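Local atomic coordinates of alpha-galacturonidase (Bacillus subtilis, PDB entry 3FEF), a protein that hydrolyses alpha-1,4-linked galacturonate, probably digalacturonate in nature, to alpha-D-galacturonate, with NAD(+) and manganese as cofactors. Residues 14-17 with 18-22; 151-154 with 155-159; 220-223 with 224-227; 229-232 with 233-236; 295-298 with 299-303. One frame throughout, in Å; residues are numbered along the deposited sequence.

Contact 1. Residues 14-17 with 18-22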
loop_
_atom_site.group_PDB
_atom_site.type_symbol
_atom_site.label_atom_id
_atom_site.label_comp_id
_atom_site.label_asym_id
_atom_site.label_seq_id
_atom_site.Cartn_x
_atom_site.Cartn_y
_atom_site.Cartn_z
ATOM N N GLY A 14 22.689 -35.045 8.981
ATOM C CA GLY A 14 24.004 -35.631 8.781
ATOM C C GLY A 14 25.021 -34.509 8.672
ATOM O O GLY A 14 26.217 -34.749 8.497
ATOM N N SER A 15 24.527 -33.278 8.781
ATOM C CA SER A 15 25.348 -32.076 8.625
ATOM C C SER A 15 26.600 -32.134 9.479
ATOM O O SER A 15 26.584 -32.630 10.601
ATOM C CB SER A 15 24.543 -30.835 8.997
ATOM O OG SER A 15 25.405 -29.795 9.442
ATOM N N GLN A 16 27.695 -31.628 8.933
ATOM C CA GLN A 16 28.938 -31.565 9.667
ATOM C C GLN A 16 29.309 -30.111 9.940
ATOM O O GLN A 16 30.434 -29.823 10.350
ATOM C CB GLN A 16 30.044 -32.311 8.902
ATOM C CG GLN A 16 29.924 -33.840 9.022
ATOM C CD GLN A 16 30.875 -34.610 8.111
ATOM O OE1 GLN A 16 31.634 -35.460 8.573
ATOM N NE2 GLN A 16 30.825 -34.324 6.811
ATOM N N GLY A 17 28.353 -29.203 9.712
ATOM C CA GLY A 17 28.525 -27.765 10.011
ATOM C C GLY A 17 27.515 -27.283 11.054
ATOM O O GLY A 17 27.770 -27.334 12.268
ATOM N N TRP A 18 26.352 -26.836 10.583
ATOM C CA TRP A 18 25.263 -26.417 11.476
ATOM C C TRP A 18 24.840 -27.430 12.544
ATOM O O TRP A 18 24.636 -27.049 13.686
ATOM C CB TRP A 18 24.041 -25.950 10.666
ATOM C CG TRP A 18 24.368 -24.736 9.848
ATOM C CD1 TRP A 18 24.588 -24.682 8.501
ATOM C CD2 TRP A 18 24.566 -23.410 10.347
ATOM N NE1 TRP A 18 24.887 -23.388 8.129
ATOM C CE2 TRP A 18 24.878 -22.592 9.245
ATOM C CE3 TRP A 18 24.475 -22.829 11.616
ATOM C CZ2 TRP A 18 25.111 -21.220 9.378
ATOM C CZ3 TRP A 18 24.713 -21.475 11.750
ATOM C CH2 TRP A 18 25.030 -20.682 10.638
ATOM N N ALA A 19 24.674 -28.701 12.190
ATOM C CA ALA A 19 24.263 -29.692 13.208
ATOM C C ALA A 19 25.236 -29.759 14.401
ATOM O O ALA A 19 24.815 -29.819 15.549
ATOM C CB ALA A 19 24.062 -31.090 12.587
ATOM N N ARG A 20 26.530 -29.742 14.113
ATOM C CA ARG A 20 27.579 -29.781 15.139
ATOM C C ARG A 20 27.526 -28.551 16.042
ATOM O O ARG A 20 27.550 -28.656 17.270
ATOM C CB ARG A 20 28.964 -29.848 14.488
ATOM C CG ARG A 20 29.255 -31.143 13.792
ATOM C CD ARG A 20 29.203 -32.302 14.762
ATOM N NE ARG A 20 29.079 -33.544 14.021
ATOM C CZ ARG A 20 30.096 -34.136 13.410
ATOM N NH1 ARG A 20 31.306 -33.597 13.493
ATOM N NH2 ARG A 20 29.903 -35.263 12.721
ATOM N N SER A 21 27.456 -27.388 15.419
ATOM C CA SER A 21 27.322 -26.140 16.144
ATOM C C SER A 21 26.069 -26.142 17.032
ATOM O O SER A 21 26.109 -25.751 18.198
ATOM C CB SER A 21 27.309 -24.972 15.162
ATOM O OG SER A 21 26.208 -24.126 15.443
ATOM N N LEU A 22 24.956 -26.614 16.491
ATOM C CA LEU A 22 23.763 -26.780 17.302
ATOM C C LEU A 22 24.033 -27.707 18.500
ATOM O O LEU A 22 23.618 -27.431 19.621
ATOM C CB LEU A 22 22.616 -27.330 16.451
ATOM C CG LEU A 22 21.444 -27.915 17.233
ATOM C CD1 LEU A 22 20.585 -26.803 17.824
ATOM C CD2 LEU A 22 20.613 -28.873 16.364
#

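Contact 2. Residues 151-154 with 155-159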
loop_
_atom_site.group_PDB
_atom_site.type_symbol
_atom_site.label_atom_id
_atom_site.label_comp_id
_atom_site.label_asym_id
_atom_site.label_seq_id
_atom_site.Cartn_x
_atom_site.Cartn_y
_atom_site.Cartn_z
ATOM N N VAL A 151 15.469 -17.376 -1.413
ATOM C CA VAL A 151 14.630 -18.245 -2.210
ATOM C C VAL A 151 14.036 -19.391 -1.400
ATOM O O VAL A 151 12.838 -19.609 -1.446
ATOM C CB VAL A 151 15.408 -18.811 -3.430
ATOM C CG1 VAL A 151 14.615 -19.963 -4.071
ATOM C CG2 VAL A 151 15.706 -17.664 -4.456
ATOM N N CYS A 152 14.867 -20.115 -0.645
ATOM C CA CYS A 152 14.389 -21.247 0.143
ATOM C C CYS A 152 13.354 -20.802 1.133
ATOM O O CYS A 152 12.274 -21.379 1.246
ATOM C CB CYS A 152 15.541 -21.900 0.925
ATOM S SG CYS A 152 16.772 -22.630 -0.133
ATOM N N THR A 153 13.680 -19.762 1.879
ATOM C CA THR A 153 12.742 -19.306 2.878
ATOM C C THR A 153 11.449 -18.851 2.203
ATOM O O THR A 153 10.366 -19.069 2.728
ATOM C CB THR A 153 13.372 -18.189 3.723
ATOM O OG1 THR A 153 14.647 -18.656 4.196
ATOM C CG2 THR A 153 12.497 -17.863 4.898
ATOM N N ARG A 154 11.564 -18.218 1.037
ATOM C CA ARG A 154 10.379 -17.699 0.383
ATOM C C ARG A 154 9.481 -18.829 -0.086
ATOM O O ARG A 154 8.267 -18.684 -0.095
ATOM C CB ARG A 154 10.750 -16.833 -0.811
ATOM C CG ARG A 154 9.538 -16.273 -1.509
ATOM C CD ARG A 154 8.823 -15.164 -0.705
ATOM N NE ARG A 154 7.959 -14.457 -1.646
ATOM C CZ ARG A 154 6.635 -14.532 -1.658
ATOM N NH1 ARG A 154 5.990 -15.220 -0.730
ATOM N NH2 ARG A 154 5.959 -13.899 -2.588
ATOM N N VAL A 155 10.087 -19.951 -0.466
ATOM C CA VAL A 155 9.345 -21.107 -0.967
ATOM C C VAL A 155 8.541 -21.694 0.172
ATOM O O VAL A 155 7.392 -22.075 -0.011
ATOM C CB VAL A 155 10.289 -22.174 -1.607
ATOM C CG1 VAL A 155 9.549 -23.518 -1.855
ATOM C CG2 VAL A 155 10.903 -21.634 -2.905
ATOM N N LEU A 156 9.141 -21.759 1.363
ATOM C CA LEU A 156 8.387 -22.212 2.528
ATOM C C LEU A 156 7.033 -21.469 2.645
ATOM O O LEU A 156 5.978 -22.091 2.809
ATOM C CB LEU A 156 9.224 -22.058 3.810
ATOM C CG LEU A 156 10.458 -22.955 3.889
ATOM C CD1 LEU A 156 11.241 -22.804 5.206
ATOM C CD2 LEU A 156 10.034 -24.427 3.655
ATOM N N TYR A 157 7.065 -20.137 2.579
ATOM C CA TYR A 157 5.848 -19.358 2.761
ATOM C C TYR A 157 4.885 -19.485 1.582
ATOM O O TYR A 157 3.672 -19.426 1.768
ATOM C CB TYR A 157 6.160 -17.870 3.027
ATOM C CG TYR A 157 6.559 -17.605 4.460
ATOM C CD1 TYR A 157 7.891 -17.669 4.849
ATOM C CD2 TYR A 157 5.605 -17.328 5.427
ATOM C CE1 TYR A 157 8.272 -17.446 6.161
ATOM C CE2 TYR A 157 5.979 -17.095 6.764
ATOM C CZ TYR A 157 7.316 -17.160 7.110
ATOM O OH TYR A 157 7.716 -16.945 8.414
ATOM N N LYS A 158 5.424 -19.637 0.380
ATOM C CA LYS A 158 4.588 -19.740 -0.804
ATOM C C LYS A 158 3.822 -21.052 -0.782
ATOM O O LYS A 158 2.664 -21.127 -1.203
ATOM C CB LYS A 158 5.418 -19.639 -2.087
ATOM C CG LYS A 158 5.969 -18.243 -2.375
ATOM C CD LYS A 158 6.938 -18.244 -3.574
ATOM C CE LYS A 158 6.199 -18.304 -4.905
ATOM N NZ LYS A 158 5.590 -16.973 -5.268
ATOM N N VAL A 159 4.460 -22.086 -0.276
ATOM C CA VAL A 159 3.846 -23.399 -0.309
ATOM C C VAL A 159 3.000 -23.649 0.941
ATOM O O VAL A 159 1.988 -24.349 0.886
ATOM C CB VAL A 159 4.907 -24.497 -0.479
ATOM C CG1 VAL A 159 4.257 -25.875 -0.474
ATOM C CG2 VAL A 159 5.685 -24.255 -1.767
#

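Contact 3. Residues 220-223 with 224-227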
loop_
_atom_site.group_PDB
_atom_site.type_symbol
_atom_site.label_atom_id
_atom_site.label_comp_id
_atom_site.label_asym_id
_atom_site.label_seq_id
_atom_site.Cartn_x
_atom_site.Cartn_y
_atom_site.Cartn_z
ATOM N N LEU A 220 28.764 4.772 16.297
ATOM C CA LEU A 220 29.867 4.098 15.627
ATOM C C LEU A 220 30.033 4.524 14.180
ATOM O O LEU A 220 31.072 4.250 13.581
ATOM C CB LEU A 220 29.753 2.564 15.723
ATOM C CG LEU A 220 29.700 2.016 17.156
ATOM C CD1 LEU A 220 29.694 0.489 17.175
ATOM C CD2 LEU A 220 30.847 2.540 17.968
ATOM N N LEU A 221 29.032 5.187 13.601
ATOM C CA LEU A 221 29.126 5.467 12.162
ATOM C C LEU A 221 30.219 6.454 11.774
ATOM O O LEU A 221 30.925 6.218 10.796
ATOM C CB LEU A 221 27.775 5.837 11.509
ATOM C CG LEU A 221 27.381 4.590 10.704
ATOM C CD1 LEU A 221 26.504 3.637 11.533
ATOM C CD2 LEU A 221 26.745 4.930 9.367
ATOM N N PRO A 222 30.354 7.560 12.533
ATOM C CA PRO A 222 31.445 8.515 12.311
ATOM C C PRO A 222 32.809 7.876 12.513
ATOM O O PRO A 222 33.750 8.203 11.806
ATOM C CB PRO A 222 31.191 9.588 13.383
ATOM C CG PRO A 222 29.697 9.558 13.557
ATOM C CD PRO A 222 29.348 8.088 13.468
ATOM N N ILE A 223 32.905 6.967 13.475
ATOM C CA ILE A 223 34.144 6.251 13.742
ATOM C C ILE A 223 34.498 5.291 12.620
ATOM O O ILE A 223 35.661 5.162 12.252
ATOM C CB ILE A 223 34.061 5.453 15.059
ATOM C CG1 ILE A 223 33.915 6.416 16.239
ATOM C CG2 ILE A 223 35.293 4.595 15.238
ATOM C CD1 ILE A 223 33.897 5.712 17.590
ATOM N N PHE A 224 33.498 4.615 12.055
ATOM C CA PHE A 224 33.782 3.725 10.945
ATOM C C PHE A 224 34.233 4.552 9.736
ATOM O O PHE A 224 35.021 4.098 8.932
ATOM C CB PHE A 224 32.561 2.885 10.596
ATOM C CG PHE A 224 32.825 1.846 9.557
ATOM C CD1 PHE A 224 32.789 2.167 8.208
ATOM C CD2 PHE A 224 33.100 0.540 9.925
ATOM C CE1 PHE A 224 33.007 1.179 7.242
ATOM C CE2 PHE A 224 33.335 -0.433 8.989
ATOM C CZ PHE A 224 33.278 -0.120 7.631
ATOM N N ARG A 225 33.726 5.770 9.612
ATOM C CA ARG A 225 34.147 6.615 8.509
ATOM C C ARG A 225 35.658 6.930 8.605
ATOM O O ARG A 225 36.380 6.802 7.618
ATOM C CB ARG A 225 33.296 7.892 8.414
ATOM C CG ARG A 225 33.833 8.909 7.390
ATOM C CD ARG A 225 32.756 9.855 6.834
ATOM N NE ARG A 225 31.603 10.055 7.717
ATOM C CZ ARG A 225 31.670 10.497 8.976
ATOM N NH1 ARG A 225 30.553 10.654 9.678
ATOM N NH2 ARG A 225 32.848 10.779 9.545
ATOM N N GLU A 226 36.131 7.296 9.794
ATOM C CA GLU A 226 37.577 7.513 10.014
ATOM C C GLU A 226 38.367 6.251 9.777
ATOM O O GLU A 226 39.389 6.245 9.090
ATOM C CB GLU A 226 37.845 8.027 11.436
ATOM C CG GLU A 226 37.507 9.508 11.588
ATOM C CD GLU A 226 37.009 9.868 12.973
ATOM O OE1 GLU A 226 37.340 9.149 13.933
ATOM O OE2 GLU A 226 36.286 10.875 13.110
ATOM N N PHE A 227 37.870 5.177 10.376
ATOM C CA PHE A 227 38.430 3.857 10.250
ATOM C C PHE A 227 38.607 3.474 8.785
ATOM O O PHE A 227 39.628 2.927 8.384
ATOM C CB PHE A 227 37.448 2.897 10.914
ATOM C CG PHE A 227 38.022 1.575 11.233
ATOM C CD1 PHE A 227 39.193 1.483 11.959
ATOM C CD2 PHE A 227 37.356 0.413 10.849
ATOM C CE1 PHE A 227 39.718 0.262 12.272
ATOM C CE2 PHE A 227 37.866 -0.826 11.160
ATOM C CZ PHE A 227 39.055 -0.909 11.877
#

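Contact 4. Residues 229-232 with 233-236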
loop_
_atom_site.group_PDB
_atom_site.type_symbol
_atom_site.label_atom_id
_atom_site.label_comp_id
_atom_site.label_asym_id
_atom_site.label_seq_id
_atom_site.Cartn_x
_atom_site.Cartn_y
_atom_site.Cartn_z
ATOM N N ALA A 229 38.730 5.555 6.200
ATOM C CA ALA A 229 39.656 6.442 5.508
ATOM C C ALA A 229 41.076 6.003 5.801
ATOM O O ALA A 229 41.944 6.072 4.945
ATOM C CB ALA A 229 39.457 7.879 5.927
ATOM N N HIS A 230 41.310 5.530 7.015
ATOM C CA HIS A 230 42.644 5.133 7.374
ATOM C C HIS A 230 43.092 3.793 6.786
ATOM O O HIS A 230 44.249 3.644 6.411
ATOM C CB HIS A 230 42.830 5.147 8.892
ATOM C CG HIS A 230 44.257 5.297 9.303
ATOM N ND1 HIS A 230 44.979 4.272 9.880
ATOM C CD2 HIS A 230 45.114 6.338 9.177
ATOM C CE1 HIS A 230 46.215 4.682 10.108
ATOM N NE2 HIS A 230 46.323 5.932 9.690
ATOM N N TYR A 231 42.194 2.818 6.696
ATOM C CA TYR A 231 42.588 1.479 6.241
ATOM C C TYR A 231 41.996 1.071 4.907
ATOM O O TYR A 231 42.079 -0.091 4.514
ATOM C CB TYR A 231 42.212 0.433 7.290
ATOM C CG TYR A 231 42.912 0.618 8.610
ATOM C CD1 TYR A 231 44.251 0.272 8.756
ATOM C CD2 TYR A 231 42.239 1.135 9.712
ATOM C CE1 TYR A 231 44.907 0.430 9.968
ATOM C CE2 TYR A 231 42.883 1.306 10.923
ATOM C CZ TYR A 231 44.222 0.951 11.042
ATOM O OH TYR A 231 44.875 1.102 12.241
ATOM N N GLY A 232 41.383 2.023 4.225
ATOM C CA GLY A 232 40.764 1.783 2.926
ATOM C C GLY A 232 41.699 1.161 1.908
ATOM O O GLY A 232 41.319 0.223 1.200
ATOM N N GLU A 233 42.923 1.683 1.831
ATOM C CA GLU A 233 43.928 1.182 0.892
ATOM C C GLU A 233 44.546 -0.113 1.391
ATOM O O GLU A 233 44.549 -1.121 0.693
ATOM C CB GLU A 233 45.030 2.222 0.681
ATOM C CG GLU A 233 44.496 3.589 0.299
ATOM C CD GLU A 233 43.922 3.608 -1.103
ATOM O OE1 GLU A 233 44.570 3.044 -2.016
ATOM O OE2 GLU A 233 42.827 4.181 -1.295
ATOM N N SER A 234 45.055 -0.091 2.617
ATOM C CA SER A 234 45.804 -1.241 3.124
ATOM C C SER A 234 44.897 -2.378 3.579
ATOM O O SER A 234 45.334 -3.519 3.672
ATOM C CB SER A 234 46.679 -0.814 4.297
ATOM O OG SER A 234 45.859 -0.356 5.360
ATOM N N GLY A 235 43.638 -2.066 3.872
ATOM C CA GLY A 235 42.751 -3.048 4.454
ATOM C C GLY A 235 42.933 -3.039 5.955
ATOM O O GLY A 235 43.823 -2.356 6.474
ATOM N N TYR A 236 42.085 -3.780 6.658
ATOM C CA TYR A 236 42.243 -3.920 8.084
ATOM C C TYR A 236 41.967 -5.353 8.494
ATOM O O TYR A 236 40.950 -5.938 8.104
ATOM C CB TYR A 236 41.307 -2.973 8.834
ATOM C CG TYR A 236 41.443 -3.130 10.326
ATOM C CD1 TYR A 236 42.255 -2.279 11.058
ATOM C CD2 TYR A 236 40.793 -4.160 10.995
ATOM C CE1 TYR A 236 42.400 -2.434 12.418
ATOM C CE2 TYR A 236 40.932 -4.325 12.353
ATOM C CZ TYR A 236 41.737 -3.457 13.057
ATOM O OH TYR A 236 41.884 -3.615 14.413
HETATM O O HOH W 1 44.833 2.538 3.940
#

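Contact 5. Residues 295-298 with 299-303. With SO4 (sulfate ion), chain E.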
loop_
_atom_site.group_PDB
_atom_site.type_symbol
_atom_site.label_atom_id
_atom_site.label_comp_id
_atom_site.label_asym_id
_atom_site.label_seq_id
_atom_site.Cartn_x
_atom_site.Cartn_y
_atom_site.Cartn_z
ATOM N N ILE A 295 35.343 -25.070 -5.777
ATOM C CA ILE A 295 34.619 -26.251 -5.299
ATOM C C ILE A 295 35.540 -27.325 -4.728
ATOM O O ILE A 295 35.110 -28.152 -3.934
ATOM C CB ILE A 295 33.720 -26.860 -6.364
ATOM C CG1 ILE A 295 32.647 -25.844 -6.766
ATOM C CG2 ILE A 295 33.063 -28.140 -5.835
ATOM C CD1 ILE A 295 31.985 -25.147 -5.575
ATOM N N SER A 296 36.803 -27.312 -5.136
ATOM C CA SER A 296 37.774 -28.271 -4.632
ATOM C C SER A 296 38.002 -28.048 -3.137
ATOM O O SER A 296 38.183 -28.998 -2.377
ATOM C CB SER A 296 39.089 -28.117 -5.385
ATOM O OG SER A 296 39.583 -26.806 -5.199
ATOM N N PHE A 297 37.986 -26.786 -2.715
ATOM C CA PHE A 297 38.129 -26.499 -1.309
ATOM C C PHE A 297 37.017 -27.197 -0.541
ATOM O O PHE A 297 37.249 -27.756 0.532
ATOM C CB PHE A 297 38.095 -25.001 -1.019
ATOM C CG PHE A 297 38.062 -24.692 0.451
ATOM C CD1 PHE A 297 39.236 -24.536 1.167
ATOM C CD2 PHE A 297 36.859 -24.609 1.124
ATOM C CE1 PHE A 297 39.212 -24.278 2.528
ATOM C CE2 PHE A 297 36.831 -24.359 2.484
ATOM C CZ PHE A 297 38.011 -24.193 3.184
ATOM N N ARG A 298 35.808 -27.181 -1.095
ATOM C CA ARG A 298 34.664 -27.752 -0.390
ATOM C C ARG A 298 34.725 -29.258 -0.356
ATOM O O ARG A 298 34.242 -29.874 0.589
ATOM C CB ARG A 298 33.325 -27.290 -1.003
ATOM C CG ARG A 298 33.110 -25.773 -0.894
ATOM C CD ARG A 298 31.745 -25.317 -1.418
ATOM N NE ARG A 298 31.681 -23.860 -1.445
ATOM C CZ ARG A 298 31.269 -23.115 -0.428
ATOM N NH1 ARG A 298 31.260 -21.792 -0.528
ATOM N NH2 ARG A 298 30.857 -23.691 0.684
ATOM N N LYS A 299 35.275 -29.864 -1.404
ATOM C CA LYS A 299 35.408 -31.317 -1.410
ATOM C C LYS A 299 36.461 -31.723 -0.391
ATOM O O LYS A 299 36.238 -32.626 0.419
ATOM C CB LYS A 299 35.722 -31.844 -2.808
ATOM C CG LYS A 299 34.509 -31.775 -3.723
ATOM C CD LYS A 299 34.770 -32.359 -5.097
ATOM C CE LYS A 299 33.451 -32.531 -5.835
ATOM N NZ LYS A 299 33.637 -32.501 -7.319
ATOM N N GLN A 300 37.576 -31.002 -0.398
ATOM C CA GLN A 300 38.630 -31.208 0.583
ATOM C C GLN A 300 38.101 -31.014 2.008
ATOM O O GLN A 300 38.254 -31.886 2.863
ATOM C CB GLN A 300 39.797 -30.251 0.329
ATOM C CG GLN A 300 40.902 -30.365 1.352
ATOM C CD GLN A 300 42.114 -29.507 1.011
ATOM O OE1 GLN A 300 43.049 -29.385 1.814
ATOM N NE2 GLN A 300 42.106 -28.904 -0.186
ATOM N N ASP A 301 37.474 -29.869 2.257
ATOM C CA ASP A 301 36.943 -29.598 3.585
ATOM C C ASP A 301 36.035 -30.728 4.041
ATOM O O ASP A 301 36.091 -31.164 5.188
ATOM C CB ASP A 301 36.167 -28.286 3.610
ATOM C CG ASP A 301 35.880 -27.821 5.016
ATOM O OD1 ASP A 301 36.793 -27.918 5.868
ATOM O OD2 ASP A 301 34.747 -27.369 5.277
ATOM N N ARG A 302 35.195 -31.206 3.132
ATOM C CA ARG A 302 34.259 -32.249 3.490
ATOM C C ARG A 302 34.997 -33.515 3.908
ATOM O O ARG A 302 34.565 -34.224 4.818
ATOM C CB ARG A 302 33.320 -32.564 2.332
ATOM C CG ARG A 302 32.493 -33.805 2.598
ATOM C CD ARG A 302 32.028 -34.434 1.312
ATOM N NE ARG A 302 30.763 -33.879 0.838
ATOM C CZ ARG A 302 30.331 -33.990 -0.418
ATOM N NH1 ARG A 302 31.083 -34.614 -1.319
ATOM N NH2 ARG A 302 29.163 -33.468 -0.775
ATOM N N ALA A 303 36.099 -33.800 3.224
ATOM C CA ALA A 303 36.856 -35.026 3.476
ATOM C C ALA A 303 37.574 -34.959 4.826
ATOM O O ALA A 303 37.555 -35.916 5.582
ATOM C CB ALA A 303 37.850 -35.308 2.336
HETATM S S SO4 E . 30.366 -21.167 3.118
HETATM O O1 SO4 E . 31.140 -21.819 4.168
HETATM O O2 SO4 E . 31.238 -20.698 2.047
HETATM O O3 SO4 E . 29.657 -20.038 3.703
HETATM O O4 SO4 E . 29.394 -22.107 2.578
#

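Contact 1. Residues 14-17 with 18-22
Ser15 reaches over to the first turn of helix 18-28, and Ala19 receives it. The backbone N of Ala19 donates to Ser15 OG over 3.0 Å in a nearly straight bond (169°), while the methyl of Ala19 packs against Ser15 CB at 3.6 Å; a side chain this small lets the loop lie close. With OG swung away from its own backbone N (chi1 153°), the hydroxyl also accepts from Gly17 N at 3.0 Å, so an ST turn and a bond to the helix share one oxygen. This is the glycine-rich loop after strand 6-11 of a Rossmann-type domain, and it probably lies against NAD(+), as in related enzymes. Replacing Ser15 with an alanine would probably leave the N-H groups of Gly17 and Ala19 without this shared acceptor and let the turn relax. Gly17, at the N-cap position, leaves its carbonyl O to the N-H of Ser21 at 3.2 Å. Arg20 then runs back along the loop. Its CB sits 3.6 Å from Gly17 O and its CG 3.9 Å from Gln16 O; the chain bends at chi2 (-61°), NE bonds to Asn49 OD1, and NH2 bonds to Thr309 OG1. The same NH2 lies 4.0 Å from Gln16 CG, which covers one face of the guanidinium, the two long side chains lying alongside each other. Trp18 instead turns its indole from the loop to stack on Tyr145 and meet His170, probably the proton donor.

Contact 2. Residues 151-154 with 155-159
Cys152 O receives two backbone N-H groups: Leu156 N at 3.2 Å, in a fairly straight helical bond, and Val155 N, whose bond to it is weak. The better acceptor for Val155 N is Val151 O, 2.9 Å away. Beta-branched valines one turn apart suit this buried flank, and Val151 CG1 lies 4.2 Å from Val155 CG2. On another flank Arg154 and Lys158 run over one another at a slant. Lys158 CG rides over one face of the guanidinium, toward its rim, 3.4 Å from Arg154 NH1, because the arginine bends at chi2 (72°) and folds forward along the helix. Their charged ends, Arg154 NH2 and Lys158 NZ, are only 4.1 Å apart, a closeness probably offset by separate acids: NH2 pairs with Glu397 and NZ with Asp401. A methionine at Arg154 would probably leave Glu397 without its mate and Lys158 CG without the flat group beneath it. Tyr157 turns a ring edge to Thr153 O, CD1 lying 3.5 Å from it, and sends its hydroxyl to Ala165 O. Helix 149-159 is thus tied to strand 164-167, as the connecting helix of a beta-alpha-beta unit in the Rossmann-type domain.

Contact 3. Residues 220-223 with 224-227
Helix 220-231 carries this contact near its N-terminal end, where Leu220 O accepts from Phe224 N at 2.9 Å in the usual bond between residues four apart. The same bond repeats from Arg225 to Leu221, from Glu226 to Pro222, and from Phe227 N to Ile223 O at 2.9 Å, the last being the straightest (167°). Pro222 suits this place: so early in a helix its missing N-H costs no helical bond, while its carbonyl still serves Glu226. Arg225 folds back over the proline, its chain bent at chi3 (25°). Arg225 NH1 comes within 3.5 Å of Pro222 CA and 3.9 Å of Pro222 CB, so the guanidinium slants over the start of the ring; a crystal neighbour touches this arginine and may influence its pose. Glu226, also on the exposed flank, keeps CB 3.7 Å from Ile223 O. The buried flank is apolar. Both phenylalanines hold CG anti to the backbone N (chi1 -174° for Phe224), directing their rings off the helix rather than along it. There Phe224 meets Phe259 edge-to-face and touches Leu179, while Ile223 packs on Met182 and Leu187; helix 171-187 thus backs this flank, and Leu220 and Leu221 settle on strand 207-215.

Contact 4. Residues 229-232 with 233-236
Helix 220-231 runs out here into a turn that Tyr231 and Gly235 close: Gly235 N donates to Tyr231 O over a short 2.6 Å, with a bent N-H...O angle (132°). Gly235 has a positive phi (86°), at which a side chain would press on the carbonyl O of Ser234, so glycine fits here. A water bridges the same turn, donating to His230 O at 2.8 Å and accepting from Ser234 N at 3.0 Å; it thereby serves a carbonyl of the last helical turn. Ser234 OG donates to Gly235 O at 3.1 Å, in the carbonyl plane and on a lone pair, and its oxygen also sits near the edge of the Tyr231 ring. Beyond the turn the chain doubles back far enough for Tyr236 to meet Tyr231. The two rings make a T-shaped stack, planes 72° apart and centroids separated by 4.9 Å. Tyr236 supplies the edge, its CG set anti to the backbone N so that the ring extends across its partner: CD1 stands over the centre of the Tyr231 face, 3.6 Å from Tyr231 CE2, while ND1 of His230 lies above the opposite face, toward the rim. Phe227 touches both tyrosines, and Phe256 of helix 253-262 does so too. The hydroxyls turn to one acid, Tyr231 OH bonding to Glu185 OE2 and Tyr236 OH more weakly to OE1. Tyrosine therefore does double duty, its ring packing as a phenylalanine would and its hydroxyl probably steadying the carboxylate of Glu185.

Contact 5. Residues 295-298 with 299-303
Ile295 to Arg298 hand their carbonyls to the N-H groups of Lys299 to Arg302 in four successive helical bonds, the shortest from Asp301 N to Phe297 O at 2.7 Å. Phe297 and Asp301, one turn apart, lie side by side and point the same way, with ring and carboxylate planes 20° apart. The ring carbon CE2 of Phe297 is 4.1 Å from Asp301 CB, so a corner of the ring lightly touches the methylene of the acid while OD2 pairs with Lys305. Lys299 leaves the helix with its chain extended, passing CG 3.7 Å from Ile295 O before NZ forms salt bridges to Asp89 and Glu92 of helix 88-96. Ile295 packs on Met91 and Val95 of that helix, an apolar residue beside a polar tether. Arg298 goes another way. Its chain is extended from CG to NE (chi2 -176°), which carries the guanidinium clear of the backbone to a sulfate ion. The sulfate sits at the guanidinium edge, in its plane, and is gripped by two bonds to separate oxygens: Arg298 NH1 to sulfate O2 at 2.8 Å and Arg298 NH2 to sulfate O4 at 2.9 Å. Arg271 NH1 holds the ion as well. The sulfate probably came from the crystallisation liquor, yet two arginines converging on it make a place suited to an anion, not far from the probable substrate ligand Asn147, whose side chain is about 8 Å from that of Arg298.

Contacts 1 and 2 belong to the Rossmann-type part of the chain, their centres 22 Å apart, and contacts 3 to 5 to the C-terminal family region. Contact 1 nevertheless packs on contact 5, Gln16 lying beside Arg302, and Arg20 bonds to Thr309 farther along the same helix, so the loop that probably receives NAD(+) leans on helix 295-314. The side chains of Trp18 (contact 1) and Arg298 (contact 5) are about 6 Å and 10 Å from the bound magnesium, near the active site, and the side chain of Thr153 (contact 2) is about 11 Å from it. Contacts 3 and 4 share helix 220-231, join through Phe227 and Tyr236, and lie far off, 35 Å or more from contact 1 between centres.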